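Local coordinates for protein kcn28 (Kitasatospora, PDB 6J31) that belongs to the GT-B clan, carries an erythromycin biosynthesis protein CIII-like C-terminal domain and holds (2E,2'E)-3,3'-(1,2-phenylene)di(prop-2-enoic acid) in a pocket, at residues Ser11-Gly16 against Tyr37-Ser42; Leu22-Glu27 against Met384-Leu389; Tyr106-Tyr111 against Ile127-Val132; Ser185-Pro190 against Phe205-Pro210. All blocks are in the same frame, centred on the assembly; numbering follows the deposited sequence.

Contact 1 of 4, residues Ser11-Gly16 against Tyr37-Ser42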
loop_
_atom_site.group_PDB
_atom_site.type_symbol
_atom_site.label_atom_id
_atom_site.label_comp_id
_atom_site.label_asym_id
_atom_site.label_seq_id
_atom_site.Cartn_x
_atom_site.Cartn_y
_atom_site.Cartn_z
ATOM N N SER A 11 4.982 6.374 -11.268
ATOM C CA SER A 11 4.120 5.436 -10.566
ATOM C C SER A 11 2.981 5.037 -11.493
ATOM O O SER A 11 3.007 5.311 -12.695
ATOM C CB SER A 11 3.600 6.009 -9.244
ATOM O OG SER A 11 2.980 4.982 -8.483
ATOM N N VAL A 12 1.992 4.360 -10.920
ATOM C CA VAL A 12 0.861 3.822 -11.670
ATOM C C VAL A 12 -0.418 4.336 -11.025
ATOM O O VAL A 12 -0.417 4.752 -9.855
ATOM C CB VAL A 12 0.892 2.277 -11.698
ATOM C CG1 VAL A 12 2.215 1.787 -12.274
ATOM C CG2 VAL A 12 0.671 1.724 -10.300
ATOM N N PRO A 13 -1.538 4.314 -11.758
ATOM C CA PRO A 13 -2.793 4.839 -11.197
ATOM C C PRO A 13 -3.462 3.938 -10.165
ATOM O O PRO A 13 -4.410 4.396 -9.511
ATOM C CB PRO A 13 -3.681 5.000 -12.441
ATOM C CG PRO A 13 -3.176 3.966 -13.383
ATOM C CD PRO A 13 -1.690 3.941 -13.178
ATOM N N SER A 14 -3.007 2.695 -9.985
ATOM C CA SER A 14 -3.598 1.818 -8.977
ATOM C C SER A 14 -3.520 2.463 -7.596
ATOM O O SER A 14 -2.543 3.141 -7.266
ATOM C CB SER A 14 -2.891 0.463 -8.975
ATOM O OG SER A 14 -2.911 -0.124 -10.264
ATOM N N ARG A 15 -4.557 2.240 -6.782
ATOM C CA ARG A 15 -4.758 3.095 -5.613
ATOM C C ARG A 15 -3.698 2.885 -4.533
ATOM O O ARG A 15 -3.343 3.838 -3.827
ATOM C CB ARG A 15 -6.153 2.886 -5.027
ATOM C CG ARG A 15 -6.565 4.035 -4.115
ATOM C CD ARG A 15 -6.162 5.356 -4.781
ATOM N NE ARG A 15 -5.791 6.418 -3.848
ATOM C CZ ARG A 15 -4.559 6.639 -3.400
ATOM N NH1 ARG A 15 -3.555 5.863 -3.783
ATOM N NH2 ARG A 15 -4.333 7.643 -2.566
ATOM N N GLY A 16 -3.178 1.676 -4.383
ATOM C CA GLY A 16 -2.190 1.518 -3.339
ATOM C C GLY A 16 -0.819 2.082 -3.647
ATOM O O GLY A 16 0.098 1.936 -2.833
ATOM N N TYR A 37 6.626 14.069 -12.300
ATOM C CA TYR A 37 5.900 12.896 -11.829
ATOM C C TYR A 37 5.129 12.312 -13.006
ATOM O O TYR A 37 4.145 12.903 -13.465
ATOM C CB TYR A 37 4.973 13.270 -10.670
ATOM C CG TYR A 37 4.421 12.110 -9.873
ATOM C CD1 TYR A 37 4.325 10.832 -10.419
ATOM C CD2 TYR A 37 4.005 12.290 -8.562
ATOM C CE1 TYR A 37 3.820 9.780 -9.685
ATOM C CE2 TYR A 37 3.500 11.242 -7.822
ATOM C CZ TYR A 37 3.412 9.991 -8.387
ATOM O OH TYR A 37 2.911 8.944 -7.646
ATOM N N ALA A 38 5.569 11.152 -13.480
ATOM C CA ALA A 38 4.928 10.469 -14.594
ATOM C C ALA A 38 3.868 9.517 -14.060
ATOM O O ALA A 38 4.169 8.636 -13.248
ATOM C CB ALA A 38 5.956 9.712 -15.433
ATOM N N ASN A 39 2.629 9.701 -14.508
ATOM C CA ASN A 39 1.545 8.819 -14.113
ATOM C C ASN A 39 0.383 9.014 -15.077
ATOM O O ASN A 39 0.369 9.947 -15.884
ATOM C CB ASN A 39 1.122 9.074 -12.665
ATOM C CG ASN A 39 0.625 7.820 -11.983
ATOM O OD1 ASN A 39 0.036 6.943 -12.619
ATOM N ND2 ASN A 39 0.892 7.708 -10.688
ATOM N N ASP A 40 -0.595 8.120 -14.975
ATOM C CA ASP A 40 -1.777 8.200 -15.820
ATOM C C ASP A 40 -2.575 9.460 -15.484
ATOM O O ASP A 40 -2.642 9.862 -14.321
ATOM C CB ASP A 40 -2.639 6.951 -15.634
ATOM C CG ASP A 40 -3.791 6.872 -16.626
ATOM O OD1 ASP A 40 -4.770 7.631 -16.460
ATOM O OD2 ASP A 40 -3.725 6.042 -17.563
ATOM N N PRO A 41 -3.168 10.121 -16.482
ATOM C CA PRO A 41 -3.934 11.342 -16.190
ATOM C C PRO A 41 -5.117 11.121 -15.263
ATOM O O PRO A 41 -5.606 12.090 -14.673
ATOM C CB PRO A 41 -4.398 11.801 -17.580
ATOM C CG PRO A 41 -3.405 11.213 -18.516
ATOM C CD PRO A 41 -3.058 9.878 -17.929
ATOM N N SER A 42 -5.569 9.882 -15.077
ATOM C CA SER A 42 -6.689 9.646 -14.175
ATOM C C SER A 42 -6.387 10.064 -12.740
ATOM O O SER A 42 -7.320 10.292 -11.966
ATOM C CB SER A 42 -7.097 8.176 -14.222
ATOM O OG SER A 42 -6.053 7.347 -13.756
#

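Contact 2 of 4, residues Leu22-Glu27 against Met384-Leu389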
loop_
_atom_site.group_PDB
_atom_site.type_symbol
_atom_site.label_atom_id
_atom_site.label_comp_id
_atom_site.label_asym_id
_atom_site.label_seq_id
_atom_site.Cartn_x
_atom_site.Cartn_y
_atom_site.Cartn_z
ATOM N N LEU A 22 3.214 10.631 -1.602
ATOM C CA LEU A 22 2.881 12.037 -1.854
ATOM C C LEU A 22 3.693 12.976 -0.970
ATOM O O LEU A 22 4.240 13.977 -1.449
ATOM C CB LEU A 22 1.383 12.311 -1.674
ATOM C CG LEU A 22 0.370 11.980 -2.781
ATOM C CD1 LEU A 22 0.991 11.286 -3.991
ATOM C CD2 LEU A 22 -0.843 11.231 -2.254
ATOM N N GLU A 23 3.773 12.680 0.328
ATOM C CA GLU A 23 4.509 13.568 1.220
ATOM C C GLU A 23 5.999 13.553 0.918
ATOM O O GLU A 23 6.682 14.562 1.131
ATOM C CB GLU A 23 4.250 13.192 2.676
ATOM C CG GLU A 23 2.817 13.455 3.126
ATOM C CD GLU A 23 2.315 14.827 2.713
ATOM O OE1 GLU A 23 3.050 15.823 2.907
ATOM O OE2 GLU A 23 1.180 14.908 2.193
ATOM N N LEU A 24 6.521 12.427 0.428
ATOM C CA LEU A 24 7.919 12.400 0.016
ATOM C C LEU A 24 8.154 13.319 -1.179
ATOM O O LEU A 24 9.125 14.086 -1.197
ATOM C CB LEU A 24 8.342 10.964 -0.302
ATOM C CG LEU A 24 9.751 10.752 -0.859
ATOM C CD1 LEU A 24 10.764 11.381 0.075
ATOM C CD2 LEU A 24 10.043 9.269 -1.021
ATOM N N ILE A 25 7.265 13.272 -2.175
ATOM C CA ILE A 25 7.416 14.138 -3.342
ATOM C C ILE A 25 7.252 15.597 -2.946
ATOM O O ILE A 25 8.000 16.470 -3.405
ATOM C CB ILE A 25 6.414 13.748 -4.444
ATOM C CG1 ILE A 25 6.521 12.257 -4.779
ATOM C CG2 ILE A 25 6.661 14.588 -5.683
ATOM C CD1 ILE A 25 7.875 11.856 -5.314
ATOM N N ARG A 26 6.276 15.882 -2.082
ATOM C CA ARG A 26 6.075 17.241 -1.596
ATOM C C ARG A 26 7.320 17.763 -0.891
ATOM O O ARG A 26 7.693 18.931 -1.058
ATOM C CB ARG A 26 4.872 17.277 -0.659
ATOM C CG ARG A 26 4.311 18.659 -0.430
ATOM C CD ARG A 26 3.386 18.683 0.775
ATOM N NE ARG A 26 2.316 17.696 0.658
ATOM C CZ ARG A 26 1.300 17.786 -0.194
ATOM N NH1 ARG A 26 1.212 18.811 -1.028
ATOM N NH2 ARG A 26 0.375 16.839 -0.218
ATOM N N GLU A 27 7.976 16.913 -0.096
ATOM C CA GLU A 27 9.193 17.326 0.593
ATOM C C GLU A 27 10.324 17.610 -0.388
ATOM O O GLU A 27 11.075 18.576 -0.213
ATOM C CB GLU A 27 9.621 16.256 1.599
ATOM C CG GLU A 27 10.990 16.510 2.227
ATOM C CD GLU A 27 11.039 17.769 3.080
ATOM O OE1 GLU A 27 9.972 18.228 3.547
ATOM O OE2 GLU A 27 12.149 18.314 3.266
ATOM N N MET A 384 11.859 12.661 6.002
ATOM C CA MET A 384 13.130 13.375 5.961
ATOM C C MET A 384 14.281 12.433 5.636
ATOM O O MET A 384 15.183 12.793 4.869
ATOM C CB MET A 384 13.376 14.094 7.287
ATOM C CG MET A 384 12.289 15.103 7.633
ATOM S SD MET A 384 12.117 16.429 6.422
ATOM C CE MET A 384 10.478 17.027 6.831
ATOM N N ARG A 385 14.273 11.223 6.198
ATOM C CA ARG A 385 15.341 10.283 5.872
ATOM C C ARG A 385 15.258 9.843 4.414
ATOM O O ARG A 385 16.286 9.729 3.737
ATOM C CB ARG A 385 15.305 9.074 6.804
ATOM C CG ARG A 385 16.513 8.169 6.620
ATOM C CD ARG A 385 16.388 6.857 7.364
ATOM N NE ARG A 385 17.566 6.027 7.133
ATOM C CZ ARG A 385 17.692 4.768 7.541
ATOM N NH1 ARG A 385 16.714 4.182 8.221
ATOM N NH2 ARG A 385 18.802 4.094 7.272
ATOM N N ALA A 386 14.043 9.603 3.912
ATOM C CA ALA A 386 13.883 9.202 2.519
ATOM C C ALA A 386 14.367 10.293 1.571
ATOM O O ALA A 386 15.078 10.012 0.598
ATOM C CB ALA A 386 12.423 8.857 2.238
ATOM N N ALA A 387 14.015 11.548 1.856
ATOM C CA ALA A 387 14.484 12.649 1.023
ATOM C C ALA A 387 16.002 12.785 1.089
ATOM O O ALA A 387 16.654 13.035 0.070
ATOM C CB ALA A 387 13.802 13.950 1.443
ATOM N N ASP A 388 16.586 12.618 2.281
ATOM C CA ASP A 388 18.040 12.706 2.405
ATOM C C ASP A 388 18.735 11.620 1.591
ATOM O O ASP A 388 19.763 11.875 0.954
ATOM C CB ASP A 388 18.459 12.624 3.870
ATOM C CG ASP A 388 18.017 13.832 4.675
ATOM O OD1 ASP A 388 17.578 14.835 4.067
ATOM O OD2 ASP A 388 18.112 13.778 5.920
ATOM N N LEU A 389 18.190 10.400 1.601
ATOM C CA LEU A 389 18.797 9.316 0.834
ATOM C C LEU A 389 18.714 9.577 -0.667
ATOM O O LEU A 389 19.652 9.264 -1.410
ATOM C CB LEU A 389 18.136 7.986 1.188
ATOM C CG LEU A 389 18.507 7.443 2.566
ATOM C CD1 LEU A 389 17.810 6.117 2.827
ATOM C CD2 LEU A 389 20.018 7.303 2.677
#

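Contact 3 of 4, residues Tyr106-Tyr111 against Ile127-Val132. With BG9 ((2E,2'E)-3,3'-(1,2-phenylene)di(prop-2-enoic acid)), chain I.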
loop_
_atom_site.group_PDB
_atom_site.type_symbol
_atom_site.label_atom_id
_atom_site.label_comp_id
_atom_site.label_asym_id
_atom_site.label_seq_id
_atom_site.Cartn_x
_atom_site.Cartn_y
_atom_site.Cartn_z
ATOM N N TYR A 106 10.826 5.319 -8.759
ATOM C CA TYR A 106 9.736 4.566 -9.360
ATOM C C TYR A 106 9.059 3.648 -8.353
ATOM O O TYR A 106 9.720 2.952 -7.580
ATOM C CB TYR A 106 10.234 3.753 -10.565
ATOM C CG TYR A 106 11.236 2.671 -10.226
ATOM C CD1 TYR A 106 12.579 2.970 -10.025
ATOM C CD2 TYR A 106 10.838 1.342 -10.129
ATOM C CE1 TYR A 106 13.492 1.973 -9.721
ATOM C CE2 TYR A 106 11.739 0.349 -9.827
ATOM C CZ TYR A 106 13.062 0.667 -9.621
ATOM O OH TYR A 106 13.946 -0.338 -9.321
ATOM N N ASP A 107 7.732 3.625 -8.406
ATOM C CA ASP A 107 6.947 2.657 -7.665
ATOM C C ASP A 107 7.268 1.243 -8.157
ATOM O O ASP A 107 7.819 1.053 -9.242
ATOM C CB ASP A 107 5.461 2.968 -7.844
ATOM C CG ASP A 107 4.568 1.914 -7.247
ATOM O OD1 ASP A 107 4.372 1.925 -6.016
ATOM O OD2 ASP A 107 4.106 1.042 -8.011
ATOM N N VAL A 108 6.911 0.245 -7.337
ATOM C CA VAL A 108 7.219 -1.152 -7.652
ATOM C C VAL A 108 6.678 -1.538 -9.023
ATOM O O VAL A 108 7.321 -2.281 -9.773
ATOM C CB VAL A 108 6.657 -2.086 -6.561
ATOM C CG1 VAL A 108 7.067 -3.534 -6.821
ATOM C CG2 VAL A 108 7.123 -1.656 -5.204
ATOM N N LEU A 109 5.493 -1.042 -9.374
ATOM C CA LEU A 109 4.872 -1.377 -10.650
ATOM C C LEU A 109 5.342 -0.481 -11.787
ATOM O O LEU A 109 4.929 -0.690 -12.931
ATOM C CB LEU A 109 3.343 -1.304 -10.526
ATOM C CG LEU A 109 2.678 -2.275 -9.540
ATOM C CD1 LEU A 109 1.166 -2.152 -9.574
ATOM C CD2 LEU A 109 3.083 -3.700 -9.833
ATOM N N ALA A 110 6.221 0.480 -11.510
ATOM C CA ALA A 110 6.758 1.377 -12.524
ATOM C C ALA A 110 8.206 1.035 -12.864
ATOM O O ALA A 110 8.991 1.908 -13.245
ATOM C CB ALA A 110 6.639 2.830 -12.069
ATOM N N TYR A 111 8.554 -0.244 -12.763
ATOM C CA TYR A 111 9.897 -0.736 -13.045
ATOM C C TYR A 111 10.376 -0.488 -14.479
ATOM O O TYR A 111 11.592 -0.531 -14.702
ATOM C CB TYR A 111 9.992 -2.233 -12.716
ATOM C CG TYR A 111 8.969 -3.080 -13.428
ATOM C CD1 TYR A 111 9.243 -3.641 -14.672
ATOM C CD2 TYR A 111 7.722 -3.310 -12.863
ATOM C CE1 TYR A 111 8.297 -4.416 -15.331
ATOM C CE2 TYR A 111 6.774 -4.077 -13.512
ATOM C CZ TYR A 111 7.064 -4.625 -14.743
ATOM O OH TYR A 111 6.107 -5.380 -15.375
ATOM N N ILE A 127 10.586 2.871 -4.981
ATOM C CA ILE A 127 9.745 3.306 -3.871
ATOM C C ILE A 127 8.691 2.225 -3.672
ATOM O O ILE A 127 7.758 2.104 -4.473
ATOM C CB ILE A 127 9.098 4.673 -4.139
ATOM C CG1 ILE A 127 10.140 5.674 -4.645
ATOM C CG2 ILE A 127 8.430 5.210 -2.874
ATOM C CD1 ILE A 127 11.137 6.120 -3.589
ATOM N N SER A 128 8.839 1.424 -2.614
ATOM C CA SER A 128 7.943 0.296 -2.381
ATOM C C SER A 128 6.870 0.677 -1.377
ATOM O O SER A 128 7.204 1.017 -0.231
ATOM C CB SER A 128 8.720 -0.913 -1.880
ATOM O OG SER A 128 7.826 -1.960 -1.543
ATOM N N PRO A 129 5.583 0.623 -1.740
ATOM C CA PRO A 129 4.529 1.003 -0.788
ATOM C C PRO A 129 4.182 -0.067 0.231
ATOM O O PRO A 129 3.439 0.223 1.179
ATOM C CB PRO A 129 3.333 1.280 -1.705
ATOM C CG PRO A 129 3.537 0.331 -2.840
ATOM C CD PRO A 129 5.034 0.296 -3.068
ATOM N N THR A 130 4.694 -1.282 0.083
ATOM C CA THR A 130 4.437 -2.352 1.034
ATOM C C THR A 130 5.728 -3.148 1.193
ATOM O O THR A 130 6.778 -2.777 0.660
ATOM C CB THR A 130 3.250 -3.220 0.589
ATOM O OG1 THR A 130 2.899 -4.123 1.643
ATOM C CG2 THR A 130 3.601 -4.019 -0.657
ATOM N N TRP A 131 5.659 -4.246 1.935
ATOM C CA TRP A 131 6.861 -5.024 2.185
ATOM C C TRP A 131 7.385 -5.653 0.897
ATOM O O TRP A 131 6.642 -5.881 -0.061
ATOM C CB TRP A 131 6.606 -6.102 3.240
ATOM C CG TRP A 131 5.354 -6.923 3.080
ATOM C CD1 TRP A 131 4.138 -6.676 3.651
ATOM C CD2 TRP A 131 5.202 -8.143 2.335
ATOM N NE1 TRP A 131 3.239 -7.654 3.301
ATOM C CE2 TRP A 131 3.865 -8.567 2.495
ATOM C CE3 TRP A 131 6.064 -8.914 1.545
ATOM C CZ2 TRP A 131 3.370 -9.723 1.893
ATOM C CZ3 TRP A 131 5.569 -10.066 0.947
ATOM C CH2 TRP A 131 4.235 -10.457 1.126
ATOM N N VAL A 132 8.688 -5.900 0.873
ATOM C CA VAL A 132 9.357 -6.421 -0.299
ATOM C C VAL A 132 9.554 -7.925 -0.144
ATOM O O VAL A 132 9.373 -8.493 0.929
ATOM C CB VAL A 132 10.707 -5.707 -0.549
ATOM C CG1 VAL A 132 10.488 -4.217 -0.779
ATOM C CG2 VAL A 132 11.657 -5.948 0.620
HETATM C C1 BG9 I . 4.629 -5.622 -4.656
HETATM C C2 BG9 I . 4.139 -6.672 -5.433
HETATM C C3 BG9 I . 2.952 -6.519 -6.150
HETATM C C4 BG9 I . 2.260 -5.301 -6.103
HETATM C C5 BG9 I . 2.753 -4.252 -5.328
HETATM C C6 BG9 I . 3.937 -4.412 -4.605
HETATM C C7 BG9 I . 0.949 -5.097 -6.895
HETATM C C8 BG9 I . -0.240 -5.324 -6.331
HETATM C C9 BG9 I . -1.529 -5.107 -7.147
HETATM C C10 BG9 I . 2.446 -7.701 -7.000
HETATM C C11 BG9 I . 2.876 -8.931 -6.702
HETATM C C12 BG9 I . 2.403 -10.133 -7.538
HETATM O O2 BG9 I . 3.205 -10.899 -7.960
HETATM O O3 BG9 I . -1.852 -6.303 -7.817
HETATM O O HOH W 1 4.989 3.729 -4.270
#

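Contact 4 of 4, residues Ser185-Pro190 against Phe205-Pro210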
loop_
_atom_site.group_PDB
_atom_site.type_symbol
_atom_site.label_atom_id
_atom_site.label_comp_id
_atom_site.label_asym_id
_atom_site.label_seq_id
_atom_site.Cartn_x
_atom_site.Cartn_y
_atom_site.Cartn_z
ATOM N N SER A 185 16.310 0.701 -2.910
ATOM C CA SER A 185 14.883 0.687 -2.638
ATOM C C SER A 185 14.590 1.366 -1.316
ATOM O O SER A 185 15.268 1.117 -0.315
ATOM C CB SER A 185 14.342 -0.742 -2.628
ATOM O OG SER A 185 12.987 -0.759 -2.222
ATOM N N LEU A 186 13.574 2.221 -1.322
ATOM C CA LEU A 186 13.028 2.807 -0.108
ATOM C C LEU A 186 11.733 2.065 0.187
ATOM O O LEU A 186 10.761 2.179 -0.568
ATOM C CB LEU A 186 12.787 4.307 -0.271
ATOM C CG LEU A 186 14.022 5.168 -0.542
ATOM C CD1 LEU A 186 13.628 6.622 -0.700
ATOM C CD2 LEU A 186 15.042 5.004 0.567
ATOM N N VAL A 187 11.735 1.275 1.255
ATOM C CA VAL A 187 10.579 0.470 1.630
ATOM C C VAL A 187 9.778 1.286 2.635
ATOM O O VAL A 187 10.229 1.524 3.758
ATOM C CB VAL A 187 10.998 -0.886 2.207
ATOM C CG1 VAL A 187 9.793 -1.802 2.358
ATOM C CG2 VAL A 187 12.058 -1.531 1.329
ATOM N N LEU A 188 8.578 1.696 2.243
ATOM C CA LEU A 188 7.792 2.642 3.029
ATOM C C LEU A 188 6.989 1.948 4.120
ATOM O O LEU A 188 5.831 2.288 4.363
ATOM C CB LEU A 188 6.881 3.419 2.085
ATOM C CG LEU A 188 7.607 4.385 1.139
ATOM C CD1 LEU A 188 6.677 5.468 0.600
ATOM C CD2 LEU A 188 8.838 4.994 1.803
ATOM N N VAL A 189 7.575 0.947 4.771
ATOM C CA VAL A 189 6.964 0.273 5.915
ATOM C C VAL A 189 8.027 0.119 6.993
ATOM O O VAL A 189 9.233 0.130 6.700
ATOM C CB VAL A 189 6.369 -1.105 5.524
ATOM C CG1 VAL A 189 5.473 -0.998 4.299
ATOM C CG2 VAL A 189 7.469 -2.113 5.277
ATOM N N PRO A 190 7.621 0.017 8.258
ATOM C CA PRO A 190 8.590 -0.294 9.315
ATOM C C PRO A 190 9.059 -1.737 9.206
ATOM O O PRO A 190 8.389 -2.589 8.619
ATOM C CB PRO A 190 7.802 -0.065 10.607
ATOM C CG PRO A 190 6.372 -0.234 10.210
ATOM C CD PRO A 190 6.270 0.252 8.795
ATOM N N PHE A 205 17.917 -2.460 0.451
ATOM C CA PHE A 205 16.596 -2.001 0.862
ATOM C C PHE A 205 16.722 -1.202 2.154
ATOM O O PHE A 205 17.407 -1.633 3.085
ATOM C CB PHE A 205 15.640 -3.181 1.084
ATOM C CG PHE A 205 15.389 -4.026 -0.144
ATOM C CD1 PHE A 205 14.333 -3.738 -0.996
ATOM C CD2 PHE A 205 16.180 -5.127 -0.422
ATOM C CE1 PHE A 205 14.089 -4.515 -2.116
ATOM C CE2 PHE A 205 15.943 -5.914 -1.540
ATOM C CZ PHE A 205 14.896 -5.608 -2.388
ATOM N N THR A 206 16.067 -0.045 2.215
ATOM C CA THR A 206 16.024 0.761 3.430
ATOM C C THR A 206 14.591 0.822 3.938
ATOM O O THR A 206 13.692 1.253 3.211
ATOM C CB THR A 206 16.558 2.174 3.190
ATOM O OG1 THR A 206 17.939 2.113 2.825
ATOM C CG2 THR A 206 16.416 3.015 4.453
ATOM N N PHE A 207 14.385 0.409 5.186
ATOM C CA PHE A 207 13.066 0.484 5.806
ATOM C C PHE A 207 12.847 1.907 6.299
ATOM O O PHE A 207 13.509 2.360 7.239
ATOM C CB PHE A 207 12.937 -0.533 6.935
ATOM C CG PHE A 207 12.981 -1.957 6.461
ATOM C CD1 PHE A 207 11.949 -2.472 5.694
ATOM C CD2 PHE A 207 14.048 -2.783 6.783
ATOM C CE1 PHE A 207 11.981 -3.777 5.250
ATOM C CE2 PHE A 207 14.086 -4.093 6.345
ATOM C CZ PHE A 207 13.050 -4.593 5.578
ATOM N N ILE A 208 11.930 2.619 5.652
ATOM C CA ILE A 208 11.734 4.039 5.911
ATOM C C ILE A 208 10.571 4.244 6.872
ATOM O O ILE A 208 10.556 5.201 7.655
ATOM C CB ILE A 208 11.513 4.798 4.586
ATOM C CG1 ILE A 208 12.796 4.783 3.759
ATOM C CG2 ILE A 208 11.060 6.233 4.826
ATOM C CD1 ILE A 208 13.895 5.656 4.326
ATOM N N GLY A 209 9.604 3.337 6.839
ATOM C CA GLY A 209 8.336 3.585 7.475
ATOM C C GLY A 209 7.519 4.521 6.609
ATOM O O GLY A 209 7.941 4.914 5.517
ATOM N N PRO A 210 6.334 4.899 7.078
ATOM C CA PRO A 210 5.477 5.785 6.288
ATOM C C PRO A 210 6.080 7.168 6.139
ATOM O O PRO A 210 6.809 7.656 7.006
ATOM C CB PRO A 210 4.178 5.836 7.096
ATOM C CG PRO A 210 4.614 5.561 8.492
ATOM C CD PRO A 210 5.726 4.559 8.369
#

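Contact 1 of 4, residues Ser11-Gly16 against Tyr37-Ser42
S11, V12 and P13 meet Y37 to D40 and S42 in a buried contact between a loop and a strand end, at the C-terminal ends of the strands of the N-terminal parallel sheet. The loop follows strand 6-10. The neighbouring strand 34-39 ends at N39. S11 N donates to A38 O at 3.1 Å. Next to this bond, the amide of N39 lies against the V12-P13 backbone. N39 ND2 gives a weak bond to V12 O at 3.3 Å. N39 OD1 lies against V12 C and P13 N, but P13 N has no hydrogen to offer. Instead N39 OD1 accepts from D40 N at 2.7 Å, in the carbonyl plane and on a lone pair. This local bond limits the rotation of the amide.

The ring of Y37 presents its edge to S11 CB. Y37 OH is 3.4 Å from S11 CB. The hydroxyl is buried and has no hydrogen-bond partner in the model. S11 OG bonds instead to the backbone O of H17, a residue of the ligand pocket. The carboxylate of D40 points away from its own backbone N (chi1 -172°), which brings OD1 back to S42. D40 OD1 takes S42 N on its anti lone pair at 2.8 Å and S42 OG from above the carboxylate plane. P13 packs on the same turn, with P13 CG 3.8 Å from D40 CB. The other oxygen, D40 OD2, accepts from S59 N. The arrangement is an Asx turn ending a parallel strand, beside the loop that follows the first strand of a Rossmann-like sheet.

Contact 2 of 4, residues Leu22-Glu27 against Met384-Leu389
L24 and E27 of helix 22-30 meet M384, A386 and A387 of helix 382-391, the C-terminal helix of the chain, which lies here against the N-terminal domain. The axes of the two segments come within 9.5 Å and cross at -56°. A386 and A387 both point their CB atoms at the other helix.

At chi1 175° the L24 branch point lies opposite the backbone N, and CD1 swings across to the second helix. There L24 CD1 rests 3.7 Å from A386 CB and equally close to A387 N. CD2 also reaches A386 CB, so the A386 methyl touches both branches of the leucine. One turn on, E27 CG lies 3.9 Å from A387 CB.

The side chains of E27 and M384 cross at about a right angle. M384 CE is 3.5 Å from E27 OE1, and M384 SD is 3.7 Å from E27 OE2. These are van der Waals contacts. The charge of E27 is met by R31, in a salt bridge from OE2. R31 also pairs with D388 and so links the two helices by charge.

On another side of the first helix, R26 grips E23 side-on through NE and NH2, with R26 NE 3.0 Å from E23 OE1. A C-terminal helix that crosses back onto the N-terminal domain is typical of the GT-B fold.

Contact 3 of 4, residues Tyr106-Tyr111 against Ile127-Val132
D107 and P129 cross at about a right angle, with D107 OD1 3.4 Å from P129 CD. V108 meets the same proline obliquely: V108 CG2 lies 3.6 Å from P129 CD and also touches S128 CA. P129 CD thus touches both an aspartate oxygen and a valine methyl. The chi1 of V108, -176°, sends its methyls different ways. CG2 faces S128 and P129, while V108 CG1 faces the bound (2E,2'E)-3,3'-(1,2-phenylene)di(prop-2-enoic acid), 3.9 Å from its C1. L109 CD2 and T130 CG2 approach other atoms of the same ligand.

The segments lie on the parallel strands 103-107 and 124-128 and run on past them. These strands belong to a beta-alpha-beta unit, joined through helix 112-120. I127 N donates to Y106 O at 2.7 Å. One step on, D107 CA makes a CA-H...O contact with I127 O.

The carboxylate of D107 works on several sides. D107 OD2 accepts from L109 N at 2.9 Å, from above its plane, and closes an Asx turn. OD1 bonds to H17 ND1. D107 OD1 also takes a bond from a water at 2.6 Å, and the same water donates to I127 O, tying the aspartate to the second strand. In segment 127-132, S128 OG donates to T130 O at 2.6 Å, bridging the turn just before W131.

Contact 4 of 4, residues Ser185-Pro190 against Phe205-Pro210
Strands 185-187 and 205-207 run parallel, their axes 4.7 Å apart and 26° out of line, and three bonds zip them: T206 N to S185 O, V187 N to T206 O and I208 N to V187 O. They form one edge of the N-terminal Rossmann-like sheet of the GT-B fold.

S185, V187, F205 and F207 share one face. V187 touches both phenylalanines. V187 CG2 meets the edge of the F205 ring, 3.9 Å from F205 CD1. V187 and F207 lie side by side, pointing the same way. S185 CB approaches F205 CD1 obliquely at 3.4 Å, while S185 OG bonds to Q126.

L186 and T206 occupy the other face, against helix 382-391. L186 CD2 reaches past T206 to I208 CG1 at 3.9 Å. I208 also runs alongside L188, with CB near L188 CD2.

Past the strands the chains stay close. G209 has a positive phi of 77°, a backbone shape that calls for glycine. G209 N makes a weak bond to V189 O at 3.2 Å. That same V189 O also meets the edge of the F207 ring, 3.9 Å from F207 CD1.

Contacts 1, 3 and 4 all reach the N-terminal seven-stranded parallel sheet. Contact 1 closes first along the chain, then contact 3, then contact 4. Contact 2 encloses contacts 3 and 4 within its loop, and its segments alternate with those of contact 1. Centres of contacts 3 and 4 are about 10 Å apart, and S128 probably hydrogen-bonds to L186 and L188 between them. Contacts 1 and 3 lie about 12 Å apart between centres and touch where V12 meets L109, beside the ligand pocket. L389 of contact 2 packs on L186 and T206 of contact 4. The C-terminal helix therefore packs on the 185-187/205-207 end of the N-terminal sheet.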